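Local coordinates for lipid binding protein (Grifola frondosa, PDB 5H0Q) that probably binds membrane domains rich in sphingomyelin and cholesterol, and is used as a probe for them, at residues Y55-T69 with N190-R202. Residues are numbered along the deposited sequence; the frame is centred on the assembly and turned at random.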
loop_
_atom_site.group_PDB
_atom_site.type_symbol
_atom_site.label_atom_id
_atom_site.label_comp_id
_atom_site.label_asym_id
_atom_site.label_seq_id
_atom_site.Cartn_x
_atom_site.Cartn_y
_atom_site.Cartn_z
ATOM N N TYR A 55 8.967 2.896 17.485
ATOM C CA TYR A 55 8.239 1.764 18.040
ATOM C C TYR A 55 9.156 0.860 18.858
ATOM O O TYR A 55 8.799 0.450 19.964
ATOM C CB TYR A 55 7.564 0.962 16.930
ATOM C CG TYR A 55 6.919 -0.312 17.448
ATOM C CD1 TYR A 55 5.760 -0.256 18.213
ATOM C CD2 TYR A 55 7.470 -1.558 17.186
ATOM C CE1 TYR A 55 5.169 -1.398 18.708
ATOM C CE2 TYR A 55 6.880 -2.716 17.682
ATOM C CZ TYR A 55 5.727 -2.619 18.435
ATOM O OH TYR A 55 5.144 -3.748 18.951
ATOM N N GLY A 56 10.332 0.528 18.327
ATOM C CA GLY A 56 11.258 -0.346 19.021
ATOM C C GLY A 56 11.027 -1.822 18.766
ATOM O O GLY A 56 10.733 -2.244 17.638
ATOM N N VAL A 57 11.122 -2.606 19.820
ATOM C CA VAL A 57 11.054 -4.056 19.733
ATOM C C VAL A 57 9.621 -4.507 19.972
ATOM O O VAL A 57 9.000 -4.124 20.971
ATOM C CB VAL A 57 12.003 -4.697 20.755
ATOM C CG1 VAL A 57 11.835 -6.231 20.768
ATOM C CG2 VAL A 57 13.417 -4.312 20.440
ATOM N N GLY A 58 9.106 -5.347 19.077
ATOM C CA GLY A 58 7.763 -5.859 19.242
ATOM C C GLY A 58 7.362 -6.584 17.976
ATOM O O GLY A 58 8.174 -7.336 17.433
ATOM N N VAL A 59 6.127 -6.407 17.498
ATOM C CA VAL A 59 5.731 -6.884 16.183
ATOM C C VAL A 59 5.006 -5.736 15.517
ATOM O O VAL A 59 4.080 -5.166 16.108
ATOM C CB VAL A 59 4.813 -8.118 16.243
ATOM C CG1 VAL A 59 4.372 -8.513 14.843
ATOM C CG2 VAL A 59 5.521 -9.275 16.893
ATOM N N CYS A 60 5.447 -5.368 14.322
ATOM C CA CYS A 60 4.775 -4.317 13.577
ATOM C C CYS A 60 5.083 -4.453 12.100
ATOM O O CYS A 60 5.913 -5.259 11.676
ATOM C CB CYS A 60 5.211 -2.941 14.050
ATOM S SG CYS A 60 6.950 -2.538 13.621
ATOM N N VAL A 61 4.427 -3.605 11.322
ATOM C CA VAL A 61 4.766 -3.429 9.924
ATOM C C VAL A 61 4.950 -1.943 9.692
ATOM O O VAL A 61 4.196 -1.122 10.222
ATOM C CB VAL A 61 3.703 -4.007 8.958
ATOM C CG1 VAL A 61 3.693 -5.523 9.036
ATOM C CG2 VAL A 61 2.290 -3.424 9.243
ATOM N N LEU A 62 5.946 -1.612 8.901
ATOM C CA LEU A 62 6.272 -0.240 8.531
ATOM C C LEU A 62 5.937 -0.156 7.041
ATOM O O LEU A 62 6.707 -0.627 6.203
ATOM C CB LEU A 62 7.735 0.109 8.778
ATOM C CG LEU A 62 8.350 0.170 10.178
ATOM C CD1 LEU A 62 7.390 0.689 11.217
ATOM C CD2 LEU A 62 8.869 -1.198 10.570
ATOM N N VAL A 63 4.772 0.395 6.714
ATOM C CA VAL A 63 4.188 0.255 5.383
ATOM C C VAL A 63 4.454 1.500 4.570
ATOM O O VAL A 63 4.134 2.608 5.013
ATOM C CB VAL A 63 2.675 0.011 5.445
ATOM C CG1 VAL A 63 2.124 -0.118 4.026
ATOM C CG2 VAL A 63 2.363 -1.228 6.252
ATOM N N ARG A 64 5.032 1.327 3.378
ATOM C CA ARG A 64 5.090 2.407 2.398
ATOM C C ARG A 64 4.234 2.007 1.200
ATOM O O ARG A 64 4.267 0.857 0.758
ATOM C CB ARG A 64 6.517 2.727 1.976
ATOM C CG ARG A 64 7.303 1.649 1.242
ATOM C CD ARG A 64 8.685 2.200 0.831
ATOM N NE ARG A 64 9.422 1.267 -0.014
ATOM C CZ ARG A 64 10.343 0.407 0.389
ATOM N NH1 ARG A 64 10.728 0.354 1.662
ATOM N NH2 ARG A 64 10.895 -0.403 -0.503
ATOM N N VAL A 65 3.517 2.977 0.642
ATOM C CA VAL A 65 2.565 2.757 -0.453
ATOM C C VAL A 65 2.900 3.740 -1.556
ATOM O O VAL A 65 2.938 4.944 -1.295
ATOM C CB VAL A 65 1.122 2.994 0.020
ATOM C CG1 VAL A 65 0.158 2.800 -1.138
ATOM C CG2 VAL A 65 0.795 2.131 1.206
ATOM N N TYR A 66 3.089 3.250 -2.794
ATOM C CA TYR A 66 3.361 4.106 -3.942
ATOM C C TYR A 66 2.222 3.951 -4.938
ATOM O O TYR A 66 1.932 2.833 -5.377
ATOM C CB TYR A 66 4.690 3.780 -4.638
ATOM C CG TYR A 66 5.081 4.784 -5.679
ATOM C CD1 TYR A 66 5.267 6.113 -5.341
ATOM C CD2 TYR A 66 5.247 4.413 -7.014
ATOM C CE1 TYR A 66 5.658 7.043 -6.291
ATOM C CE2 TYR A 66 5.630 5.338 -7.961
ATOM C CZ TYR A 66 5.815 6.642 -7.597
ATOM O OH TYR A 66 6.215 7.572 -8.506
ATOM N N ASN A 67 1.616 5.069 -5.321
ATOM C CA ASN A 67 0.539 5.081 -6.316
ATOM C C ASN A 67 1.114 5.466 -7.667
ATOM O O ASN A 67 1.486 6.622 -7.882
ATOM C CB ASN A 67 -0.564 6.045 -5.901
ATOM C CG ASN A 67 -1.652 6.164 -6.966
ATOM O OD1 ASN A 67 -1.724 5.337 -7.861
ATOM N ND2 ASN A 67 -2.440 7.217 -6.893
ATOM N N ALA A 68 1.191 4.487 -8.576
ATOM C CA ALA A 68 1.585 4.695 -9.965
ATOM C C ALA A 68 0.461 4.291 -10.919
ATOM O O ALA A 68 0.742 3.816 -12.015
ATOM C CB ALA A 68 2.858 3.912 -10.286
ATOM N N THR A 69 -0.802 4.449 -10.505
ATOM C CA THR A 69 -1.925 4.051 -11.358
ATOM C C THR A 69 -2.313 5.083 -12.396
ATOM O O THR A 69 -3.206 4.801 -13.209
ATOM C CB THR A 69 -3.162 3.767 -10.535
ATOM O OG1 THR A 69 -3.622 4.975 -9.926
ATOM C CG2 THR A 69 -2.926 2.678 -9.531
ATOM N N ASN A 190 10.644 -10.614 6.198
ATOM C CA ASN A 190 10.243 -11.689 7.096
ATOM C C ASN A 190 10.943 -11.451 8.432
ATOM O O ASN A 190 11.979 -12.041 8.719
ATOM C CB ASN A 190 10.594 -13.027 6.526
ATOM C CG ASN A 190 9.964 -14.161 7.302
ATOM O OD1 ASN A 190 9.060 -13.938 8.107
ATOM N ND2 ASN A 190 10.412 -15.375 7.052
ATOM N N GLU A 191 10.357 -10.584 9.251
ATOM C CA GLU A 191 10.904 -10.284 10.570
ATOM C C GLU A 191 9.811 -9.651 11.419
ATOM O O GLU A 191 8.761 -9.226 10.913
ATOM C CB GLU A 191 12.130 -9.373 10.468
ATOM C CG GLU A 191 11.892 -8.052 9.765
ATOM C CD GLU A 191 13.120 -7.156 9.767
ATOM O OE1 GLU A 191 13.836 -7.122 10.792
ATOM O OE2 GLU A 191 13.375 -6.485 8.745
ATOM N N THR A 192 10.076 -9.589 12.731
ATOM C CA THR A 192 9.065 -9.107 13.665
ATOM C C THR A 192 8.706 -7.650 13.412
ATOM O O THR A 192 7.542 -7.262 13.582
ATOM C CB THR A 192 9.519 -9.288 15.120
ATOM O OG1 THR A 192 10.765 -8.617 15.360
ATOM C CG2 THR A 192 9.671 -10.762 15.443
ATOM N N THR A 193 9.684 -6.817 13.051
ATOM C CA THR A 193 9.409 -5.421 12.705
ATOM C C THR A 193 9.764 -5.263 11.227
ATOM O O THR A 193 10.904 -4.961 10.872
ATOM C CB THR A 193 10.170 -4.440 13.620
ATOM O OG1 THR A 193 11.535 -4.833 13.746
ATOM C CG2 THR A 193 9.581 -4.467 14.981
ATOM N N ALA A 194 8.775 -5.481 10.360
ATOM C CA ALA A 194 9.016 -5.714 8.939
ATOM C C ALA A 194 8.670 -4.494 8.098
ATOM O O ALA A 194 7.636 -3.854 8.309
ATOM C CB ALA A 194 8.200 -6.907 8.442
ATOM N N TYR A 195 9.537 -4.187 7.137
ATOM C CA TYR A 195 9.199 -3.207 6.114
ATOM C C TYR A 195 8.240 -3.855 5.139
ATOM O O TYR A 195 8.457 -4.989 4.684
ATOM C CB TYR A 195 10.440 -2.729 5.366
ATOM C CG TYR A 195 11.273 -1.681 6.077
ATOM C CD1 TYR A 195 11.905 -0.677 5.356
ATOM C CD2 TYR A 195 11.417 -1.696 7.440
ATOM C CE1 TYR A 195 12.678 0.278 5.984
ATOM C CE2 TYR A 195 12.205 -0.747 8.082
ATOM C CZ TYR A 195 12.818 0.241 7.350
ATOM O OH TYR A 195 13.593 1.191 7.982
ATOM N N VAL A 196 7.194 -3.116 4.782
ATOM C CA VAL A 196 6.218 -3.567 3.797
ATOM C C VAL A 196 6.138 -2.491 2.730
ATOM O O VAL A 196 6.151 -1.300 3.057
ATOM C CB VAL A 196 4.846 -3.802 4.451
ATOM C CG1 VAL A 196 3.783 -4.114 3.395
ATOM C CG2 VAL A 196 4.941 -4.908 5.438
ATOM N N GLU A 197 6.043 -2.909 1.460
ATOM C CA GLU A 197 5.850 -1.988 0.342
ATOM C C GLU A 197 4.693 -2.466 -0.523
ATOM O O GLU A 197 4.643 -3.634 -0.911
ATOM C CB GLU A 197 7.088 -1.864 -0.536
ATOM C CG GLU A 197 6.924 -0.887 -1.738
ATOM C CD GLU A 197 8.157 -0.824 -2.627
ATOM O OE1 GLU A 197 8.437 -1.828 -3.299
ATOM O OE2 GLU A 197 8.835 0.224 -2.637
ATOM N N TYR A 198 3.765 -1.560 -0.816
ATOM C CA TYR A 198 2.717 -1.784 -1.808
ATOM C C TYR A 198 2.944 -0.834 -2.973
ATOM O O TYR A 198 3.118 0.369 -2.755
ATOM C CB TYR A 198 1.344 -1.522 -1.192
ATOM C CG TYR A 198 1.002 -2.445 -0.069
ATOM C CD1 TYR A 198 0.705 -3.783 -0.300
ATOM C CD2 TYR A 198 1.032 -2.000 1.249
ATOM C CE1 TYR A 198 0.422 -4.651 0.754
ATOM C CE2 TYR A 198 0.735 -2.849 2.300
ATOM C CZ TYR A 198 0.444 -4.171 2.055
ATOM O OH TYR A 198 0.150 -5.034 3.081
ATOM N N VAL A 199 2.838 -1.353 -4.198
ATOM C CA VAL A 199 2.936 -0.531 -5.396
ATOM C C VAL A 199 1.739 -0.828 -6.267
ATOM O O VAL A 199 1.541 -1.984 -6.661
ATOM C CB VAL A 199 4.213 -0.813 -6.182
ATOM C CG1 VAL A 199 4.329 0.123 -7.354
ATOM C CG2 VAL A 199 5.407 -0.672 -5.262
ATOM N N TYR A 200 1.025 0.211 -6.655
ATOM C CA TYR A 200 -0.109 0.085 -7.576
ATOM C C TYR A 200 0.284 0.711 -8.907
ATOM O O TYR A 200 0.786 1.848 -8.926
ATOM C CB TYR A 200 -1.331 0.768 -6.992
ATOM C CG TYR A 200 -1.528 0.495 -5.536
ATOM C CD1 TYR A 200 -1.472 -0.807 -5.044
ATOM C CD2 TYR A 200 -1.763 1.527 -4.652
ATOM C CE1 TYR A 200 -1.626 -1.056 -3.718
ATOM C CE2 TYR A 200 -1.914 1.287 -3.309
ATOM C CZ TYR A 200 -1.852 -0.001 -2.845
ATOM O OH TYR A 200 -1.983 -0.228 -1.497
ATOM N N SER A 201 0.049 -0.009 -10.017
ATOM C CA SER A 201 0.498 0.458 -11.319
ATOM C C SER A 201 -0.567 0.158 -12.382
ATOM O O SER A 201 -1.568 -0.503 -12.110
ATOM C CB SER A 201 1.835 -0.177 -11.694
ATOM O OG SER A 201 1.765 -1.594 -11.645
ATOM N N ARG A 202 -0.345 0.675 -13.592
ATOM C CA ARG A 202 -1.260 0.513 -14.729
ATOM C C ARG A 202 -0.487 0.134 -15.982
ATOM O O ARG A 202 0.448 -0.674 -15.948
ATOM C CB ARG A 202 -2.043 1.801 -14.988
ATOM C CG ARG A 202 -3.464 1.657 -15.489
ATOM C CD ARG A 202 -4.248 2.949 -15.683
ATOM N NE ARG A 202 -4.917 3.385 -14.470
ATOM C CZ ARG A 202 -6.178 3.132 -14.160
ATOM N NH1 ARG A 202 -6.930 2.460 -15.015
ATOM N NH2 ARG A 202 -6.687 3.529 -12.993
HETATM O O HOH W 1 11.390 -6.745 17.185
HETATM O O HOH W 2 2.230 2.093 -13.682
HETATM O O HOH W 3 -5.960 5.564 -10.944
#
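Cys60 to Asn67 pair in parallel with Thr193 to Tyr200, and the backbone hydrogen bonds pass back and forth through the even-numbered residues of the first strand. Leu62, for instance, donates its N-H to Ala194 O (2.9 Å) and accepts from Val196 N at its own O (2.9 Å). The series runs on to Ala68 N and Tyr200 O.

Apolar contacts fill the face carrying Val61, Val63 and Val65. Val63 CG1, anti to its own N (chi1 180°), meets the edge of the Tyr198 ring at CE2 (3.5 Å), while Val65 CG1 reaches Tyr200 CE2 (3.4 Å). Both phenol hydroxyls bond across to strand 126-134, at Gly131 O and Ser130 OG. On the other face Cys60 SG rests on the Thr193 methyl, CG2, at 3.5 Å.

Charges sit on that second face too. Arg64 stretches out from CG to NE and bonds Glu197 OE2 through NE (2.9 Å), a salt bridge entering from above a carboxylate turned 89° to the guanidinium. Lys37 shares OE2, and Gln48 of helix 41-55 holds Arg64 NH1. At the far end Thr69, whose N closes the Asx turn on Asn67 OD1, accepts at its O from Arg202 NE (2.6 Å), in the carbonyl plane.

This is a parallel strand pair central to a mixed sheet, one side facing helix 41-55 and the other the five-stranded antiparallel sheet, as in a beta sandwich.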